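Local coordinates for protein archaemetzincin (Archaeoglobus fulgidus, PDB 3ZVS) that is probably a zinc-dependent metalloprotease of the metzincin type, with one catalytic and one apparently structural zinc ion and no known natural substrate, at residues A[4-9]-A[31-36]; A[71-76]-A[93-98]; A[8-13]-A[66-71]. All blocks are in the same frame, centred on the assembly; numbering follows the deposited sequence.

How the interactions relate
All three contacts reach the five-stranded mixed sheet, in which strand 2-7 is flanked by strands 29-32 and 65-69, and strand 65-69 by strand 91-95; interaction 2 links it to the small sheet that holds strand 73-74. Interaction 1 and interaction 3 start from the same piece of chain, share Leu8 and Ser9, and have centres about 7 Å apart. Interaction 2 follows interaction 3 along the chain, with Lys71 common to both and about 10 Å between their centres; interactions 1 and 2 are about 16 Å apart. Together they run across the sheet from its edge strand 29-32 to strand 91-95, which packs against helix 104-122, the carrier of the zinc-binding His117 and His121.

Interaction 1 (A[4-9]-A[31-36]); sequences YIQPLS and FVLPAS
Phe31 lies alongside Tyr4, the two rings pointing the same way from neighbouring strands. Their planes are only 13° apart but slid past each other, so overlap is slight: Phe31 CD1 sits 3.6 Å from Tyr4 CE2, over one face of the tyrosine near its rim. In both residues CG is anti to the carbonyl carbon (chi1 -62° and -63°), which keeps the rings side by side. Beneath them the backbones pair in parallel, Ile5 N giving an almost straight bond to Phe31 O (2.8 Å) and Leu33 N one to Ile5 O (2.9 Å).

Gln6 crosses Leu33 at about a right angle. Bent at chi2, it folds its amide forward over the next residue, and NE2 donates to Pro34 O (2.9 Å) and to Pro7 O (3.0 Å), both near the amide plane. A long, flexible amide suits this place because it bridges a carbonyl of the loop and one of its own strand. Pro7 O is gripped a second time by Ser36 N (3.1 Å), from the opposite face of its carbonyl plane. Pro7 itself can donate no backbone bond; its ring instead rests against Ala35, CB to CB at 3.9 Å, a small partner for a close approach. Past the shift in register, Ser9 N closes the second ladder on Ser36 O.

Further out, Leu18 of helix 12-26 backs Ile5, and Val15 backs both Pro7 and Val32, so beta-branched and aliphatic residues fill that face. Strand 2-7, helix 12-26 and strand 29-32 thus form a classic beta-alpha-beta crossover at the edge of the metzincin-family sheet.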
loop_
_atom_site.group_PDB
_atom_site.type_symbol
_atom_site.label_atom_id
_atom_site.label_comp_id
_atom_site.label_asym_id
_atom_site.label_seq_id
_atom_site.Cartn_x
_atom_site.Cartn_y
_atom_site.Cartn_z
ATOM N N TYR A 4 2.430 5.947 -9.832
ATOM C CA TYR A 4 2.773 4.803 -10.672
ATOM C C TYR A 4 2.517 3.564 -9.852
ATOM O O TYR A 4 3.137 3.371 -8.809
ATOM C CB TYR A 4 4.249 4.867 -11.072
ATOM C CG TYR A 4 4.552 6.094 -11.898
ATOM C CD1 TYR A 4 4.841 7.301 -11.293
ATOM C CD2 TYR A 4 4.522 6.046 -13.285
ATOM C CE1 TYR A 4 5.106 8.420 -12.036
ATOM C CE2 TYR A 4 4.781 7.174 -14.044
ATOM C CZ TYR A 4 5.082 8.348 -13.411
ATOM O OH TYR A 4 5.340 9.478 -14.167
ATOM N N ILE A 5 1.599 2.723 -10.299
ATOM C CA ILE A 5 1.349 1.443 -9.661
ATOM C C ILE A 5 2.206 0.386 -10.328
ATOM O O ILE A 5 2.137 0.182 -11.529
ATOM C CB ILE A 5 -0.134 1.036 -9.764
ATOM C CG1 ILE A 5 -1.043 2.097 -9.146
ATOM C CG2 ILE A 5 -0.401 -0.303 -9.118
ATOM C CD1 ILE A 5 -2.490 1.973 -9.571
ATOM N N GLN A 6 3.020 -0.280 -9.527
ATOM C CA GLN A 6 3.878 -1.353 -9.992
ATOM C C GLN A 6 3.324 -2.696 -9.485
ATOM O O GLN A 6 3.516 -3.070 -8.317
ATOM C CB GLN A 6 5.323 -1.182 -9.475
ATOM C CG GLN A 6 6.233 -2.361 -9.820
ATOM C CD GLN A 6 6.354 -2.546 -11.313
ATOM O OE1 GLN A 6 6.906 -1.689 -12.014
ATOM N NE2 GLN A 6 5.821 -3.623 -11.817
ATOM N N PRO A 7 2.646 -3.455 -10.351
ATOM C CA PRO A 7 2.162 -4.769 -9.933
ATOM C C PRO A 7 3.341 -5.718 -9.722
ATOM O O PRO A 7 4.219 -5.824 -10.602
ATOM C CB PRO A 7 1.251 -5.216 -11.116
ATOM C CG PRO A 7 1.049 -3.978 -11.939
ATOM C CD PRO A 7 2.314 -3.185 -11.761
ATOM N N LEU A 8 3.369 -6.391 -8.595
ATOM C CA LEU A 8 4.430 -7.314 -8.244
ATOM C C LEU A 8 3.807 -8.598 -7.735
ATOM O O LEU A 8 3.480 -8.695 -6.543
ATOM C CB LEU A 8 5.322 -6.729 -7.163
ATOM C CG LEU A 8 6.078 -5.464 -7.507
ATOM C CD1 LEU A 8 6.709 -4.870 -6.259
ATOM C CD2 LEU A 8 7.134 -5.692 -8.541
ATOM N N SER A 9 3.566 -9.558 -8.622
ATOM C CA SER A 9 2.824 -10.768 -8.251
ATOM C C SER A 9 1.484 -10.464 -7.576
ATOM O O SER A 9 1.273 -10.770 -6.405
ATOM C CB SER A 9 3.649 -11.667 -7.371
ATOM O OG SER A 9 4.878 -12.013 -8.021
ATOM N N PHE A 31 -0.755 5.792 -13.321
ATOM C CA PHE A 31 -0.142 5.014 -14.377
ATOM C C PHE A 31 -0.050 3.607 -13.845
ATOM O O PHE A 31 0.301 3.406 -12.692
ATOM C CB PHE A 31 1.258 5.529 -14.698
ATOM C CG PHE A 31 1.279 6.939 -15.212
ATOM C CD1 PHE A 31 1.311 8.007 -14.333
ATOM C CD2 PHE A 31 1.237 7.187 -16.565
ATOM C CE1 PHE A 31 1.318 9.303 -14.808
ATOM C CE2 PHE A 31 1.237 8.481 -17.048
ATOM C CZ PHE A 31 1.277 9.537 -16.165
ATOM N N VAL A 32 -0.341 2.622 -14.680
ATOM C CA VAL A 32 -0.140 1.232 -14.303
ATOM C C VAL A 32 1.039 0.705 -15.120
ATOM O O VAL A 32 0.993 0.635 -16.352
ATOM C CB VAL A 32 -1.395 0.389 -14.554
ATOM C CG1 VAL A 32 -1.116 -1.087 -14.259
ATOM C CG2 VAL A 32 -2.576 0.888 -13.719
ATOM N N LEU A 33 2.105 0.376 -14.406
ATOM C CA LEU A 33 3.338 -0.151 -14.989
ATOM C C LEU A 33 3.202 -1.636 -15.346
ATOM O O LEU A 33 2.296 -2.326 -14.892
ATOM C CB LEU A 33 4.498 0.055 -14.045
ATOM C CG LEU A 33 4.756 1.511 -13.670
ATOM C CD1 LEU A 33 5.816 1.635 -12.612
ATOM C CD2 LEU A 33 5.140 2.333 -14.902
ATOM N N PRO A 34 4.071 -2.109 -16.233
ATOM C CA PRO A 34 4.026 -3.520 -16.593
ATOM C C PRO A 34 4.192 -4.432 -15.377
ATOM O O PRO A 34 5.054 -4.193 -14.566
ATOM C CB PRO A 34 5.242 -3.662 -17.500
ATOM C CG PRO A 34 5.433 -2.268 -18.102
ATOM C CD PRO A 34 5.120 -1.368 -16.958
ATOM N N ALA A 35 3.350 -5.447 -15.286
ATOM C CA ALA A 35 3.439 -6.407 -14.202
ATOM C C ALA A 35 4.737 -7.190 -14.224
ATOM O O ALA A 35 5.282 -7.482 -15.291
ATOM C CB ALA A 35 2.300 -7.348 -14.252
ATOM N N SER A 36 5.248 -7.507 -13.051
ATOM C CA SER A 36 6.413 -8.362 -12.919
ATOM C C SER A 36 6.199 -9.226 -11.700
ATOM O O SER A 36 5.380 -8.918 -10.828
ATOM C CB SER A 36 7.733 -7.549 -12.820
ATOM O OG SER A 36 7.848 -6.845 -11.602
#

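Interaction 2 (A[71-76]-A[93-98]); sequences KDIYAK and VLSVFR
Arg98 and Asp72 form a salt bridge, held side-on by two nitrogens, one for each carboxylate oxygen. NE reaches OD1 of Asp72 at 2.9 Å, nearly straight and close to the guanidinium plane, while NH2 reaches OD2 of Asp72 at 2.8 Å by a more bent path. Both oxygens are met on the syn side, yet the guanidinium and carboxylate planes stand 45° apart, a twisted rather than coplanar pairing. The arginine is folded to arrive this way: a bend at chi2 (-77°) brings its NE edge round to the acid. Gln49 NE2 also donates to OD2, giving the buried carboxylate a further donor. A lysine in place of Arg98 would probably lose the two-pronged grip, leaving one carboxylate oxygen without its mate and the acid freer to turn about chi2.

Phe97 covers the same aspartate from another side. Asp72 CB stands over the ring face, 3.6 Å from the centroid, in a CH-pi contact, with the carboxylate stacked on the ring. The aromatic ring suits this place, since it offers a broad face to a methylene whose polar end is held by Arg98.

These side chains join the chain past strand 91-95 of the main sheet to the residue before strand 73-74 of the small three-stranded sheet. At the end of strand 91-95, Ser95 OG donates to Lys71 O (2.6 Å) from above the carbonyl plane and accepts from Phe97 N (3.1 Å), forming an ST turn. OG lies anti to the Ser95 backbone N (chi1 170°), placing one small hydroxyl where it serves both. Ile73 supplies the apolar part: CG1 lies 3.6 Å from Ser95 CB, and CD1 extends toward Val93 CG1, with Ile55 of helix 52-58 packing on Ile73 and Val93.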
loop_
_atom_site.group_PDB
_atom_site.type_symbol
_atom_site.label_atom_id
_atom_site.label_comp_id
_atom_site.label_asym_id
_atom_site.label_seq_id
_atom_site.Cartn_x
_atom_site.Cartn_y
_atom_site.Cartn_z
ATOM N N LYS A 71 1.739 -11.320 -2.286
ATOM C CA LYS A 71 2.591 -12.084 -1.387
ATOM C C LYS A 71 2.599 -11.427 -0.009
ATOM O O LYS A 71 2.595 -10.203 0.114
ATOM C CB LYS A 71 4.041 -12.130 -1.915
ATOM C CG LYS A 71 4.221 -12.795 -3.266
ATOM C CD LYS A 71 4.009 -14.304 -3.229
ATOM C CE LYS A 71 4.393 -14.866 -4.592
ATOM N NZ LYS A 71 4.357 -16.344 -4.530
ATOM N N ASP A 72 2.655 -12.251 1.032
ATOM C CA ASP A 72 2.820 -11.747 2.403
ATOM C C ASP A 72 4.206 -11.123 2.528
ATOM O O ASP A 72 5.232 -11.693 2.084
ATOM C CB ASP A 72 2.660 -12.916 3.397
ATOM C CG ASP A 72 2.379 -12.492 4.824
ATOM O OD1 ASP A 72 1.804 -11.421 5.035
ATOM O OD2 ASP A 72 2.727 -13.299 5.723
ATOM N N ILE A 73 4.253 -9.961 3.168
ATOM C CA ILE A 73 5.486 -9.249 3.442
ATOM C C ILE A 73 5.693 -8.950 4.923
ATOM O O ILE A 73 4.768 -8.940 5.724
ATOM C CB ILE A 73 5.577 -7.927 2.631
ATOM C CG1 ILE A 73 4.448 -6.953 3.011
ATOM C CG2 ILE A 73 5.491 -8.230 1.104
ATOM C CD1 ILE A 73 4.502 -5.618 2.308
ATOM N N TYR A 74 6.958 -8.759 5.265
ATOM C CA TYR A 74 7.363 -8.390 6.620
ATOM C C TYR A 74 8.512 -7.386 6.528
ATOM O O TYR A 74 9.076 -7.169 5.487
ATOM C CB TYR A 74 7.838 -9.643 7.398
ATOM C CG TYR A 74 9.262 -10.032 7.031
ATOM C CD1 TYR A 74 9.540 -10.682 5.842
ATOM C CD2 TYR A 74 10.326 -9.736 7.867
ATOM C CE1 TYR A 74 10.847 -11.016 5.472
ATOM C CE2 TYR A 74 11.616 -10.046 7.506
ATOM C CZ TYR A 74 11.869 -10.684 6.315
ATOM O OH TYR A 74 13.155 -10.998 5.924
ATOM N N ALA A 75 8.800 -6.716 7.645
ATOM C CA ALA A 75 9.985 -5.870 7.772
ATOM C C ALA A 75 10.634 -6.235 9.104
ATOM O O ALA A 75 10.050 -6.935 9.926
ATOM C CB ALA A 75 9.618 -4.445 7.750
ATOM N N LYS A 76 11.872 -5.813 9.277
ATOM C CA LYS A 76 12.611 -6.179 10.470
ATOM C C LYS A 76 11.793 -5.964 11.738
ATOM O O LYS A 76 11.183 -4.917 11.926
ATOM C CB LYS A 76 13.861 -5.333 10.570
ATOM C CG LYS A 76 14.634 -5.585 11.855
ATOM C CD LYS A 76 16.015 -4.926 11.820
ATOM C CE LYS A 76 15.962 -3.556 11.161
ATOM N NZ LYS A 76 15.341 -2.532 12.022
ATOM N N VAL A 93 5.346 0.165 -0.725
ATOM C CA VAL A 93 4.844 -1.132 -1.093
ATOM C C VAL A 93 3.641 -1.457 -0.216
ATOM O O VAL A 93 3.589 -1.136 0.966
ATOM C CB VAL A 93 5.941 -2.218 -1.012
ATOM C CG1 VAL A 93 6.449 -2.360 0.376
ATOM C CG2 VAL A 93 5.415 -3.563 -1.517
ATOM N N LEU A 94 2.646 -2.053 -0.846
ATOM C CA LEU A 94 1.451 -2.584 -0.205
ATOM C C LEU A 94 1.359 -4.089 -0.493
ATOM O O LEU A 94 1.511 -4.502 -1.644
ATOM C CB LEU A 94 0.219 -1.914 -0.810
ATOM C CG LEU A 94 -1.123 -2.556 -0.464
ATOM C CD1 LEU A 94 -1.491 -2.451 1.012
ATOM C CD2 LEU A 94 -2.234 -1.931 -1.324
ATOM N N SER A 95 1.050 -4.891 0.503
ATOM C CA SER A 95 0.652 -6.275 0.284
ATOM C C SER A 95 -0.819 -6.437 0.615
ATOM O O SER A 95 -1.297 -5.961 1.663
ATOM C CB SER A 95 1.400 -7.229 1.167
ATOM O OG SER A 95 0.815 -8.512 1.082
ATOM N N VAL A 96 -1.538 -7.119 -0.263
ATOM C CA VAL A 96 -2.947 -7.362 -0.051
ATOM C C VAL A 96 -3.169 -8.748 0.589
ATOM O O VAL A 96 -4.293 -9.153 0.899
ATOM C CB VAL A 96 -3.752 -7.202 -1.366
ATOM C CG1 VAL A 96 -3.633 -5.804 -1.906
ATOM C CG2 VAL A 96 -3.289 -8.228 -2.389
ATOM N N PHE A 97 -2.087 -9.457 0.866
ATOM C CA PHE A 97 -2.172 -10.824 1.420
ATOM C C PHE A 97 -3.004 -10.929 2.712
ATOM O O PHE A 97 -3.850 -11.814 2.859
ATOM C CB PHE A 97 -0.777 -11.400 1.670
ATOM C CG PHE A 97 -0.781 -12.784 2.291
ATOM C CD1 PHE A 97 -0.803 -12.967 3.663
ATOM C CD2 PHE A 97 -0.728 -13.905 1.493
ATOM C CE1 PHE A 97 -0.781 -14.221 4.216
ATOM C CE2 PHE A 97 -0.703 -15.177 2.049
ATOM C CZ PHE A 97 -0.754 -15.322 3.429
ATOM N N ARG A 98 -2.753 -10.035 3.678
ATOM C CA ARG A 98 -3.405 -10.107 4.970
ATOM C C ARG A 98 -4.816 -9.581 4.894
ATOM O O ARG A 98 -5.568 -9.686 5.872
ATOM C CB ARG A 98 -2.588 -9.298 5.976
ATOM C CG ARG A 98 -1.215 -9.916 6.255
ATOM C CD ARG A 98 -1.312 -11.117 7.183
ATOM N NE ARG A 98 -0.025 -11.799 7.316
ATOM C CZ ARG A 98 0.281 -12.668 8.264
ATOM N NH1 ARG A 98 -0.571 -12.918 9.258
ATOM N NH2 ARG A 98 1.474 -13.245 8.265
#

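Interaction 3 (A[8-13]-A[66-71]); sequences LSVNSH and LGVTGK
Two neighbouring parallel strands of the central sheet, 2-7 and 65-69, run out side by side here, and Leu8, Ser9 and Val10 meet Val68, Thr69 and Gly70 as segment 8-13 turns toward helix 12-26. Leu8 N donates to Val68 O (2.8 Å), and Gly70 N to Ser9 O (2.8 Å), each donor tilted from the carbonyl plane of its acceptor.

Between them Thr69 replaces a backbone donor with its hydroxyl: OG1 gives its proton to Leu8 O at 2.7 Å, approaching nearly end-on to the carbonyl. With OG1 anti to the Thr69 backbone N (chi1 -173°), the same oxygen also accepts from Lys71 N (3.1 Å), an ST turn that shapes the exit from strand 65-69. Threonine suits the spot, being beta-branched for the strand yet carrying a hydroxyl for the turn.

Segment 8-13 links strand 2-7 to helix 12-26 in the beta-alpha-beta unit, and here meets the neighbouring strand 65-69. Val10 packs over the end of that strand: its CG1 is 3.4 Å from Val68 O, and CG2 meets Val68 CG1 at 4.1 Å as the two valines cross obliquely. Beyond them Val15 and Leu18 of helix 12-26 cover Val10 and Val68 respectively, which explains the branched apolar residues on this face. Glycine suits both close approaches: a side chain at Gly70 would crowd Ser9 O, and one at Gly67 would press on Leu8 CD1. Where the helix begins, Asn11 is the N-cap, its OD1 accepting from His13 N (3.1 Å) from above the amide plane.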
loop_
_atom_site.group_PDB
_atom_site.type_symbol
_atom_site.label_atom_id
_atom_site.label_comp_id
_atom_site.label_asym_id
_atom_site.label_seq_id
_atom_site.Cartn_x
_atom_site.Cartn_y
_atom_site.Cartn_z
ATOM N N LEU A 8 3.369 -6.391 -8.595
ATOM C CA LEU A 8 4.430 -7.314 -8.244
ATOM C C LEU A 8 3.807 -8.598 -7.735
ATOM O O LEU A 8 3.480 -8.695 -6.543
ATOM C CB LEU A 8 5.322 -6.729 -7.163
ATOM C CG LEU A 8 6.078 -5.464 -7.507
ATOM C CD1 LEU A 8 6.709 -4.870 -6.259
ATOM C CD2 LEU A 8 7.134 -5.692 -8.541
ATOM N N SER A 9 3.566 -9.558 -8.622
ATOM C CA SER A 9 2.824 -10.768 -8.251
ATOM C C SER A 9 1.484 -10.464 -7.576
ATOM O O SER A 9 1.273 -10.770 -6.405
ATOM C CB SER A 9 3.649 -11.667 -7.371
ATOM O OG SER A 9 4.878 -12.013 -8.021
ATOM N N VAL A 10 0.584 -9.901 -8.357
ATOM C CA VAL A 10 -0.707 -9.443 -7.857
ATOM C C VAL A 10 -1.765 -9.637 -8.923
ATOM O O VAL A 10 -1.501 -9.483 -10.110
ATOM C CB VAL A 10 -0.625 -7.967 -7.397
ATOM C CG1 VAL A 10 -0.394 -7.009 -8.555
ATOM C CG2 VAL A 10 -1.880 -7.587 -6.574
ATOM N N ASN A 11 -2.985 -9.939 -8.495
ATOM C CA ASN A 11 -4.138 -10.035 -9.403
ATOM C C ASN A 11 -4.337 -8.731 -10.191
ATOM O O ASN A 11 -4.361 -7.621 -9.620
ATOM C CB ASN A 11 -5.369 -10.301 -8.557
ATOM C CG ASN A 11 -6.615 -10.577 -9.374
ATOM O OD1 ASN A 11 -6.622 -10.517 -10.607
ATOM N ND2 ASN A 11 -7.681 -10.883 -8.686
ATOM N N SER A 12 -4.435 -8.844 -11.514
ATOM C CA SER A 12 -4.614 -7.669 -12.368
ATOM C C SER A 12 -5.880 -6.894 -12.036
ATOM O O SER A 12 -5.923 -5.663 -12.189
ATOM C CB SER A 12 -4.625 -8.089 -13.854
ATOM O OG SER A 12 -5.695 -8.957 -14.130
ATOM N N HIS A 13 -6.889 -7.605 -11.554
ATOM C CA HIS A 13 -8.176 -6.981 -11.220
ATOM C C HIS A 13 -7.966 -6.047 -10.019
ATOM O O HIS A 13 -8.559 -4.948 -9.954
ATOM C CB HIS A 13 -9.260 -8.041 -10.931
ATOM C CG HIS A 13 -9.603 -8.892 -12.120
ATOM N ND1 HIS A 13 -10.297 -8.400 -13.205
ATOM C CD2 HIS A 13 -9.348 -10.192 -12.395
ATOM C CE1 HIS A 13 -10.440 -9.355 -14.104
ATOM N NE2 HIS A 13 -9.879 -10.456 -13.636
ATOM N N LEU A 66 4.053 3.073 -6.128
ATOM C CA LEU A 66 3.492 2.108 -5.185
ATOM C C LEU A 66 3.543 0.713 -5.778
ATOM O O LEU A 66 2.848 0.411 -6.742
ATOM C CB LEU A 66 2.037 2.432 -4.851
ATOM C CG LEU A 66 1.346 1.430 -3.912
ATOM C CD1 LEU A 66 1.884 1.485 -2.491
ATOM C CD2 LEU A 66 -0.173 1.650 -3.905
ATOM N N GLY A 67 4.381 -0.139 -5.192
ATOM C CA GLY A 67 4.391 -1.550 -5.531
ATOM C C GLY A 67 3.246 -2.233 -4.822
ATOM O O GLY A 67 2.935 -1.884 -3.675
ATOM N N VAL A 68 2.585 -3.167 -5.489
ATOM C CA VAL A 68 1.440 -3.865 -4.906
ATOM C C VAL A 68 1.597 -5.348 -5.172
ATOM O O VAL A 68 1.792 -5.750 -6.317
ATOM C CB VAL A 68 0.093 -3.391 -5.499
ATOM C CG1 VAL A 68 -1.046 -4.028 -4.749
ATOM C CG2 VAL A 68 -0.055 -1.846 -5.465
ATOM N N THR A 69 1.578 -6.151 -4.108
ATOM C CA THR A 69 1.802 -7.566 -4.190
ATOM C C THR A 69 0.735 -8.352 -3.467
ATOM O O THR A 69 0.173 -7.901 -2.444
ATOM C CB THR A 69 3.213 -7.940 -3.645
ATOM O OG1 THR A 69 3.453 -9.325 -3.887
ATOM C CG2 THR A 69 3.368 -7.689 -2.122
ATOM N N GLY A 70 0.481 -9.556 -3.961
ATOM C CA GLY A 70 -0.330 -10.535 -3.286
ATOM C C GLY A 70 0.404 -11.438 -2.319
ATOM O O GLY A 70 -0.202 -12.265 -1.636
ATOM N N LYS A 71 1.739 -11.320 -2.286
ATOM C CA LYS A 71 2.591 -12.084 -1.387
ATOM C C LYS A 71 2.599 -11.427 -0.009
ATOM O O LYS A 71 2.595 -10.203 0.114
ATOM C CB LYS A 71 4.041 -12.130 -1.915
ATOM C CG LYS A 71 4.221 -12.795 -3.266
ATOM C CD LYS A 71 4.009 -14.304 -3.229
ATOM C CE LYS A 71 4.393 -14.866 -4.592
ATOM N NZ LYS A 71 4.357 -16.344 -4.530
#